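Long-range contacts in ssDNA binding protein (Aeropyrum pernix, PDB 4PSN), which probably binds single-stranded DNA, taking it into a tunnel system formed between its subunits: residues T125-G130 with V138-Y143; V148-V153 with E215-V220. All blocks are in the same frame, centred on the assembly; numbering follows the deposited sequence.

Interaction 1: residues T125-G130 with V138-Y143; sequences TVEKVG and VYRIMY
Arg140 and Glu127 face each other as a hydrogen-bonded antiparallel pair, N of Arg140 giving its hydrogen to O of Glu127 at 2.8 Å. From this backbone grip the arginine chain can be traced outward. Its CB lies 3.8 Å from Glu127 O. CG, anti to the carbonyl carbon (chi1 -78°), packs at 3.4 Å on Val129 CG2, crossing that valine at about a right angle. A bend at chi3 turns the guanidinium toward the neighbouring strand, NH1 near Val129 CG2 and NH2 3.5 Å from Glu127 CB, while NE has a long, weak ion pair with Asp147. The charged ends do not meet: Glu127 OE2 stays 5.5 Å from Arg140 NH2.

On the other face of the sheet, Tyr139 brings CD1 within 3.6 Å of Lys128 CA. Tyrosine and lysine suit these places because their long side chains, on a face shared with Val126 and Ile141, carry polar tips to Asp187: Tyr139 OH by a hydrogen bond, Lys128 NZ by a salt bridge. Val126 CG2 comes obliquely to the ring, 4.1 Å from Tyr139 CD1. At the far end Val138 O accepts a bond of 2.8 Å from Val129 N and a weak one from Gly130 N. This is a classic beta bulge in a beta hairpin that includes the outermost strand, within this chain, of the C-terminal domain's antiparallel sheet.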
ATOM      1  N   THR C 125      -6.830  35.170   7.067  1.00 19.19           N
ATOM      2  CA  THR C 125      -6.437  36.371   7.806  1.00 22.84           C
ATOM      3  C   THR C 125      -4.944  36.245   8.147  1.00 23.97           C
ATOM      4  O   THR C 125      -4.361  35.189   7.969  1.00 23.12           O
ATOM      5  CB  THR C 125      -7.275  36.543   9.085  1.00 30.90           C
ATOM      6  OG1 THR C 125      -7.047  35.435   9.968  1.00 32.71           O
ATOM      7  CG2 THR C 125      -8.786  36.631   8.748  1.00 29.26           C
ATOM      8  N   VAL C 126      -4.319  37.310   8.619  1.00 22.48           N
ATOM      9  CA  VAL C 126      -2.893  37.269   8.918  1.00 23.98           C
ATOM     10  C   VAL C 126      -2.609  38.036  10.185  1.00 30.08           C
ATOM     11  O   VAL C 126      -3.414  38.870  10.615  1.00 26.71           O
ATOM     12  CB  VAL C 126      -2.020  37.905   7.801  1.00 29.05           C
ATOM     13  CG1 VAL C 126      -2.176  37.151   6.478  1.00 25.43           C
ATOM     14  CG2 VAL C 126      -2.341  39.379   7.643  1.00 30.63           C
ATOM     15  N   GLU C 127      -1.457  37.755  10.776  1.00 26.20           N
ATOM     16  CA  GLU C 127      -0.964  38.549  11.888  1.00 33.00           C
ATOM     17  C   GLU C 127       0.538  38.668  11.712  1.00 25.35           C
ATOM     18  O   GLU C 127       1.211  37.655  11.456  1.00 25.07           O
ATOM     19  CB  GLU C 127      -1.298  37.869  13.219  1.00 40.59           C
ATOM     20  CG  GLU C 127      -1.349  38.825  14.405  1.00 61.50           C
ATOM     21  CD  GLU C 127      -2.417  39.909  14.247  1.00 77.19           C
ATOM     22  OE1 GLU C 127      -2.052  41.079  13.981  1.00 78.13           O
ATOM     23  OE2 GLU C 127      -3.620  39.590  14.393  1.00 83.41           O
ATOM     24  N   LYS C 128       1.053  39.890  11.822  1.00 21.96           N
ATOM     25  CA  LYS C 128       2.481  40.136  11.712  1.00 27.72           C
ATOM     26  C   LYS C 128       3.238  39.410  12.825  1.00 28.84           C
ATOM     27  O   LYS C 128       2.845  39.453  13.995  1.00 28.07           O
ATOM     28  CB  LYS C 128       2.788  41.641  11.742  1.00 29.30           C
ATOM     29  CG  LYS C 128       4.281  41.966  11.628  1.00 29.47           C
ATOM     30  CD  LYS C 128       4.529  43.411  11.204  1.00 37.21           C
ATOM     31  CE  LYS C 128       3.645  44.392  11.959  1.00 53.22           C
ATOM     32  NZ  LYS C 128       3.925  45.823  11.593  1.00 60.42           N
ATOM     33  N   VAL C 129       4.296  38.707  12.435  1.00 23.84           N
ATOM     34  CA  VAL C 129       5.176  38.018  13.371  1.00 29.64           C
ATOM     35  C   VAL C 129       6.399  38.862  13.700  1.00 31.84           C
ATOM     36  O   VAL C 129       6.782  38.990  14.858  1.00 31.64           O
ATOM     37  CB  VAL C 129       5.704  36.701  12.776  1.00 32.06           C
ATOM     38  CG1 VAL C 129       6.676  36.029  13.754  1.00 34.56           C
ATOM     39  CG2 VAL C 129       4.565  35.780  12.430  1.00 32.60           C
ATOM     40  N   GLY C 130       7.039  39.412  12.674  1.00 28.50           N
ATOM     41  CA  GLY C 130       8.261  40.172  12.880  1.00 28.46           C
ATOM     42  C   GLY C 130       9.004  40.441  11.586  1.00 28.13           C
ATOM     43  O   GLY C 130       8.486  40.183  10.503  1.00 26.87           O
ATOM     44  N   VAL C 138       7.467  39.136   8.051  1.00 21.71           N
ATOM     45  CA  VAL C 138       6.864  37.808   8.145  1.00 21.20           C
ATOM     46  C   VAL C 138       5.506  37.844   8.843  1.00 20.35           C
ATOM     47  O   VAL C 138       5.365  38.446   9.908  1.00 22.32           O
ATOM     48  CB  VAL C 138       7.801  36.815   8.866  1.00 22.33           C
ATOM     49  CG1 VAL C 138       7.076  35.507   9.189  1.00 20.73           C
ATOM     50  CG2 VAL C 138       9.031  36.548   8.004  1.00 21.93           C
ATOM     51  N   TYR C 139       4.520  37.208   8.219  1.00 19.01           N
ATOM     52  CA  TYR C 139       3.166  37.128   8.757  1.00 14.92           C
ATOM     53  C   TYR C 139       2.785  35.681   8.945  1.00 20.85           C
ATOM     54  O   TYR C 139       3.119  34.825   8.117  1.00 20.30           O
ATOM     55  CB  TYR C 139       2.144  37.747   7.788  1.00 16.92           C
ATOM     56  CG  TYR C 139       2.377  39.195   7.517  1.00 23.03           C
ATOM     57  CD1 TYR C 139       1.670  40.181   8.205  1.00 25.78           C
ATOM     58  CD2 TYR C 139       3.309  39.582   6.579  1.00 17.98           C
ATOM     59  CE1 TYR C 139       1.891  41.516   7.957  1.00 23.44           C
ATOM     60  CE2 TYR C 139       3.533  40.894   6.327  1.00 20.15           C
ATOM     61  CZ  TYR C 139       2.832  41.863   7.020  1.00 26.49           C
ATOM     62  OH  TYR C 139       3.079  43.182   6.744  1.00 27.89           O
ATOM     63  N   ARG C 140       2.082  35.403  10.036  1.00 23.27           N
ATOM     64  CA  ARG C 140       1.363  34.143  10.155  1.00 22.56           C
ATOM     65  C   ARG C 140       0.050  34.216   9.375  1.00 20.23           C
ATOM     66  O   ARG C 140      -0.620  35.253   9.359  1.00 22.30           O
ATOM     67  CB  ARG C 140       1.038  33.839  11.621  1.00 34.53           C
ATOM     68  CG  ARG C 140       2.203  33.296  12.441  1.00 51.73           C
ATOM     69  CD  ARG C 140       1.705  32.775  13.794  1.00 63.27           C
ATOM     70  NE  ARG C 140       0.567  33.558  14.281  1.00 69.42           N
ATOM     71  CZ  ARG C 140       0.668  34.618  15.082  1.00 75.63           C
ATOM     72  NH1 ARG C 140       1.860  35.025  15.505  1.00 75.03           N
ATOM     73  NH2 ARG C 140      -0.429  35.277  15.467  1.00 78.42           N
ATOM     74  N   ILE C 141      -0.311  33.117   8.727  1.00 16.00           N
ATOM     75  CA  ILE C 141      -1.595  33.018   8.045  1.00 19.91           C
ATOM     76  C   ILE C 141      -2.521  32.129   8.865  1.00 20.63           C
ATOM     77  O   ILE C 141      -2.106  31.093   9.363  1.00 22.84           O
ATOM     78  CB  ILE C 141      -1.433  32.424   6.643  1.00 18.97           C
ATOM     79  CG1 ILE C 141      -0.426  33.245   5.826  1.00 20.27           C
ATOM     80  CG2 ILE C 141      -2.766  32.404   5.917  1.00 19.07           C
ATOM     81  CD1 ILE C 141      -0.106  32.628   4.462  1.00 17.20           C
HETATM   82  N   MSE C 142      -3.775  32.550   9.003  1.00 17.02           N
HETATM   83  CA  MSE C 142      -4.783  31.810   9.732  1.00 20.94           C
HETATM   84  C   MSE C 142      -5.989  31.505   8.864  1.00 22.87           C
HETATM   85  O   MSE C 142      -6.324  32.263   7.960  1.00 21.17           O
HETATM   86  CB  MSE C 142      -5.266  32.688  10.871  1.00 26.95           C
HETATM   87  CG  MSE C 142      -4.414  33.902  10.988  1.00 49.19           C
HETATM   88 SE   MSE C 142      -3.351  33.756  12.566  1.00110.36          SE
HETATM   89  CE  MSE C 142      -4.749  34.324  13.759  1.00 26.39           C
ATOM     90  N   TYR C 143      -6.648  30.403   9.185  1.00 20.90           N
ATOM     91  CA  TYR C 143      -7.899  30.005   8.576  1.00 19.91           C
ATOM     92  C   TYR C 143      -8.764  29.517   9.747  1.00 28.31           C
ATOM     93  O   TYR C 143      -8.309  28.712  10.563  1.00 23.60           O
ATOM     94  CB  TYR C 143      -7.683  28.871   7.556  1.00 14.58           C
ATOM     95  CG  TYR C 143      -8.948  28.575   6.794  1.00 20.76           C
ATOM     96  CD1 TYR C 143      -9.554  29.573   6.041  1.00 25.21           C
ATOM     97  CD2 TYR C 143      -9.574  27.327   6.868  1.00 20.44           C
ATOM     98  CE1 TYR C 143     -10.723  29.342   5.360  1.00 28.19           C
ATOM     99  CE2 TYR C 143     -10.767  27.080   6.173  1.00 19.41           C
ATOM    100  CZ  TYR C 143     -11.325  28.104   5.418  1.00 25.31           C
ATOM    101  OH  TYR C 143     -12.489  27.931   4.720  1.00 27.53           O
TER

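Interaction 2: residues V148-V153 with E215-V220; sequences VGALIV and EILSLV
Ile216 lays its two branches over Ala150 and Ile152, neighbours on one face of strand 148-153. Its CG2 sits between them, 3.8 Å from Ala150 CB and 4.0 Å from Ile152 CB. The longer arm, extended at chi2 (177°), runs obliquely across the Ile152 side chain and brings CD1 to 3.8 Å from Ile152 CG2. The same methyl also approaches the backbone at Ala150 O. Here beta-branched isoleucines suit both partners, because each presents one methyl close to its own backbone and a second arm that reaches farther.

Ala150 has just its methyl to offer, and this small side chain leaves room for two helix residues: besides Ile216 it meets Leu217 CD2 at 4.0 Å, the leucine coming in from the flank. Leu151, pointing to the opposite face, packs on Val190 and Phe198 of helix 186-198. The antiparallel sheet of the C-terminal domain is thus covered by helix 206-218 on one face and helix 186-198 on the other.

With an alanine in place of Ile216, both methyl-bearing arms would go, and a gap would probably open between the helix and the strand, leaving Ile152 and Ala150 without their shared partner.

Farther along, Leu219 stands at about a right angle to Ile152, CD1 to CD1 at 4.0 Å. Arg176 of the third subunit packs on this same pair, and a bound imidazole, probably from the crystallisation liquor, lies about 4 Å from the Leu219 side chain.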
ATOM      1  N   VAL C 148      -2.247  28.358  10.078  1.00 18.18           N
ATOM      2  CA  VAL C 148      -2.153  27.317   9.039  1.00 14.73           C
ATOM      3  C   VAL C 148      -0.969  27.586   8.097  1.00 16.23           C
ATOM      4  O   VAL C 148      -0.685  26.791   7.199  1.00 17.79           O
ATOM      5  CB  VAL C 148      -3.460  27.207   8.203  1.00 22.12           C
ATOM      6  CG1 VAL C 148      -4.651  26.723   9.069  1.00 21.41           C
ATOM      7  CG2 VAL C 148      -3.764  28.559   7.518  1.00 19.19           C
ATOM      8  N   GLY C 149      -0.261  28.686   8.303  1.00 20.32           N
ATOM      9  CA  GLY C 149       0.790  29.020   7.351  1.00 20.83           C
ATOM     10  C   GLY C 149       1.564  30.286   7.634  1.00 18.51           C
ATOM     11  O   GLY C 149       1.483  30.854   8.717  1.00 22.71           O
ATOM     12  N   ALA C 150       2.324  30.734   6.641  1.00 17.76           N
ATOM     13  CA  ALA C 150       3.148  31.920   6.791  1.00 14.68           C
ATOM     14  C   ALA C 150       3.407  32.552   5.442  1.00 13.83           C
ATOM     15  O   ALA C 150       3.374  31.882   4.410  1.00 16.46           O
ATOM     16  CB  ALA C 150       4.487  31.583   7.469  1.00 20.02           C
ATOM     17  N   LEU C 151       3.712  33.840   5.476  1.00 17.53           N
ATOM     18  CA  LEU C 151       3.914  34.599   4.270  1.00 19.37           C
ATOM     19  C   LEU C 151       5.125  35.448   4.550  1.00 18.80           C
ATOM     20  O   LEU C 151       5.298  35.900   5.667  1.00 21.68           O
ATOM     21  CB  LEU C 151       2.701  35.499   4.096  1.00 26.84           C
ATOM     22  CG  LEU C 151       2.634  36.347   2.853  1.00 38.12           C
ATOM     23  CD1 LEU C 151       1.645  35.705   1.918  1.00 43.08           C
ATOM     24  CD2 LEU C 151       2.186  37.730   3.235  1.00 41.21           C
ATOM     25  N   ILE C 152       5.957  35.680   3.547  1.00 17.61           N
ATOM     26  CA  ILE C 152       7.075  36.585   3.737  1.00 19.99           C
ATOM     27  C   ILE C 152       7.070  37.645   2.652  1.00 17.39           C
ATOM     28  O   ILE C 152       6.893  37.354   1.474  1.00 17.60           O
ATOM     29  CB  ILE C 152       8.429  35.832   3.780  1.00 21.63           C
ATOM     30  CG1 ILE C 152       9.592  36.818   3.953  1.00 24.24           C
ATOM     31  CG2 ILE C 152       8.623  34.966   2.520  1.00 20.94           C
ATOM     32  CD1 ILE C 152      10.890  36.107   4.371  1.00 23.12           C
ATOM     33  N   VAL C 153       7.254  38.888   3.063  1.00 16.10           N
ATOM     34  CA  VAL C 153       7.183  40.010   2.147  1.00 17.74           C
ATOM     35  C   VAL C 153       8.503  40.766   2.120  1.00 17.48           C
ATOM     36  O   VAL C 153       9.006  41.212   3.159  1.00 20.87           O
ATOM     37  CB  VAL C 153       6.070  40.986   2.589  1.00 22.54           C
ATOM     38  CG1 VAL C 153       6.038  42.222   1.660  1.00 19.22           C
ATOM     39  CG2 VAL C 153       4.730  40.264   2.566  1.00 19.29           C
ATOM     40  N   GLU C 215      10.529  27.216   7.097  1.00 21.56           N
ATOM     41  CA  GLU C 215      11.692  27.976   6.670  1.00 25.70           C
ATOM     42  C   GLU C 215      11.407  29.471   6.796  1.00 29.57           C
ATOM     43  O   GLU C 215      12.294  30.252   7.128  1.00 22.90           O
ATOM     44  CB  GLU C 215      12.095  27.661   5.233  1.00 28.84           C
ATOM     45  CG  GLU C 215      13.290  28.509   4.789  1.00 46.91           C
ATOM     46  CD  GLU C 215      13.721  28.271   3.346  1.00 63.72           C
ATOM     47  OE1 GLU C 215      13.131  27.393   2.676  1.00 68.42           O
ATOM     48  OE2 GLU C 215      14.659  28.971   2.886  1.00 65.01           O
ATOM     49  N   ILE C 216      10.173  29.869   6.515  1.00 21.51           N
ATOM     50  CA  ILE C 216       9.809  31.276   6.668  1.00 21.10           C
ATOM     51  C   ILE C 216       9.762  31.658   8.140  1.00 21.50           C
ATOM     52  O   ILE C 216      10.299  32.674   8.542  1.00 22.46           O
ATOM     53  CB  ILE C 216       8.438  31.582   6.038  1.00 21.86           C
ATOM     54  CG1 ILE C 216       8.525  31.527   4.513  1.00 22.22           C
ATOM     55  CG2 ILE C 216       7.934  32.941   6.531  1.00 21.32           C
ATOM     56  CD1 ILE C 216       7.169  31.758   3.824  1.00 20.94           C
ATOM     57  N   LEU C 217       9.104  30.860   8.965  1.00 23.82           N
ATOM     58  CA  LEU C 217       9.058  31.209  10.379  1.00 29.11           C
ATOM     59  C   LEU C 217      10.449  31.224  11.042  1.00 32.03           C
ATOM     60  O   LEU C 217      10.699  32.021  11.944  1.00 30.32           O
ATOM     61  CB  LEU C 217       8.077  30.306  11.141  1.00 27.83           C
ATOM     62  CG  LEU C 217       6.610  30.513  10.758  1.00 28.30           C
ATOM     63  CD1 LEU C 217       5.731  29.489  11.441  1.00 31.75           C
ATOM     64  CD2 LEU C 217       6.139  31.962  11.074  1.00 25.29           C
ATOM     65  N   SER C 218      11.351  30.357  10.587  1.00 30.29           N
ATOM     66  CA  SER C 218      12.697  30.293  11.161  1.00 36.11           C
ATOM     67  C   SER C 218      13.510  31.566  10.897  1.00 36.20           C
ATOM     68  O   SER C 218      14.468  31.852  11.611  1.00 34.94           O
ATOM     69  CB  SER C 218      13.463  29.060  10.652  1.00 36.14           C
ATOM     70  OG  SER C 218      13.891  29.243   9.314  1.00 44.12           O
ATOM     71  N   LEU C 219      13.131  32.329   9.878  1.00 29.73           N
ATOM     72  CA  LEU C 219      13.867  33.548   9.544  1.00 30.74           C
ATOM     73  C   LEU C 219      13.559  34.685  10.496  1.00 32.58           C
ATOM     74  O   LEU C 219      14.268  35.686  10.511  1.00 33.43           O
ATOM     75  CB  LEU C 219      13.554  34.002   8.120  1.00 33.61           C
ATOM     76  CG  LEU C 219      13.999  33.011   7.062  1.00 36.07           C
ATOM     77  CD1 LEU C 219      13.541  33.456   5.675  1.00 37.68           C
ATOM     78  CD2 LEU C 219      15.511  32.907   7.138  1.00 37.57           C
ATOM     79  N   VAL C 220      12.500  34.551  11.287  1.00 34.36           N
ATOM     80  CA  VAL C 220      12.076  35.684  12.096  1.00 42.91           C
ATOM     81  C   VAL C 220      13.030  35.955  13.248  1.00 61.07           C
ATOM     82  O   VAL C 220      13.418  35.035  13.972  1.00 63.81           O
ATOM     83  CB  VAL C 220      10.672  35.509  12.656  1.00 42.52           C
ATOM     84  CG1 VAL C 220      10.286  36.741  13.436  1.00 48.57           C
ATOM     85  CG2 VAL C 220       9.685  35.253  11.540  1.00 41.48           C
TER

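How the interactions relate
Interactions 1 and 2 lie side by side, their centres about 8 Å apart, because strands 137-143 and 146-155 follow each other in the chain and are neighbours in one sheet. Tyr139 O to Leu151 N at 2.9 Å and Ile141 O to Val148 N at 2.8 Å, both probable hydrogen bonds, stitch them together. Val138 also reaches the helix-side layer, its CG1 meeting Val220 CG2 at 3.5 Å. Interaction 1 thus adds the sheet's outermost strand within this chain, and interaction 2 seats the C-terminal helix on the sheet. Around the two, Tyr143 bonds to Glu56 of the second subunit and Glu215 to Arg163 of the third, so this domain also takes part in subunit assembly.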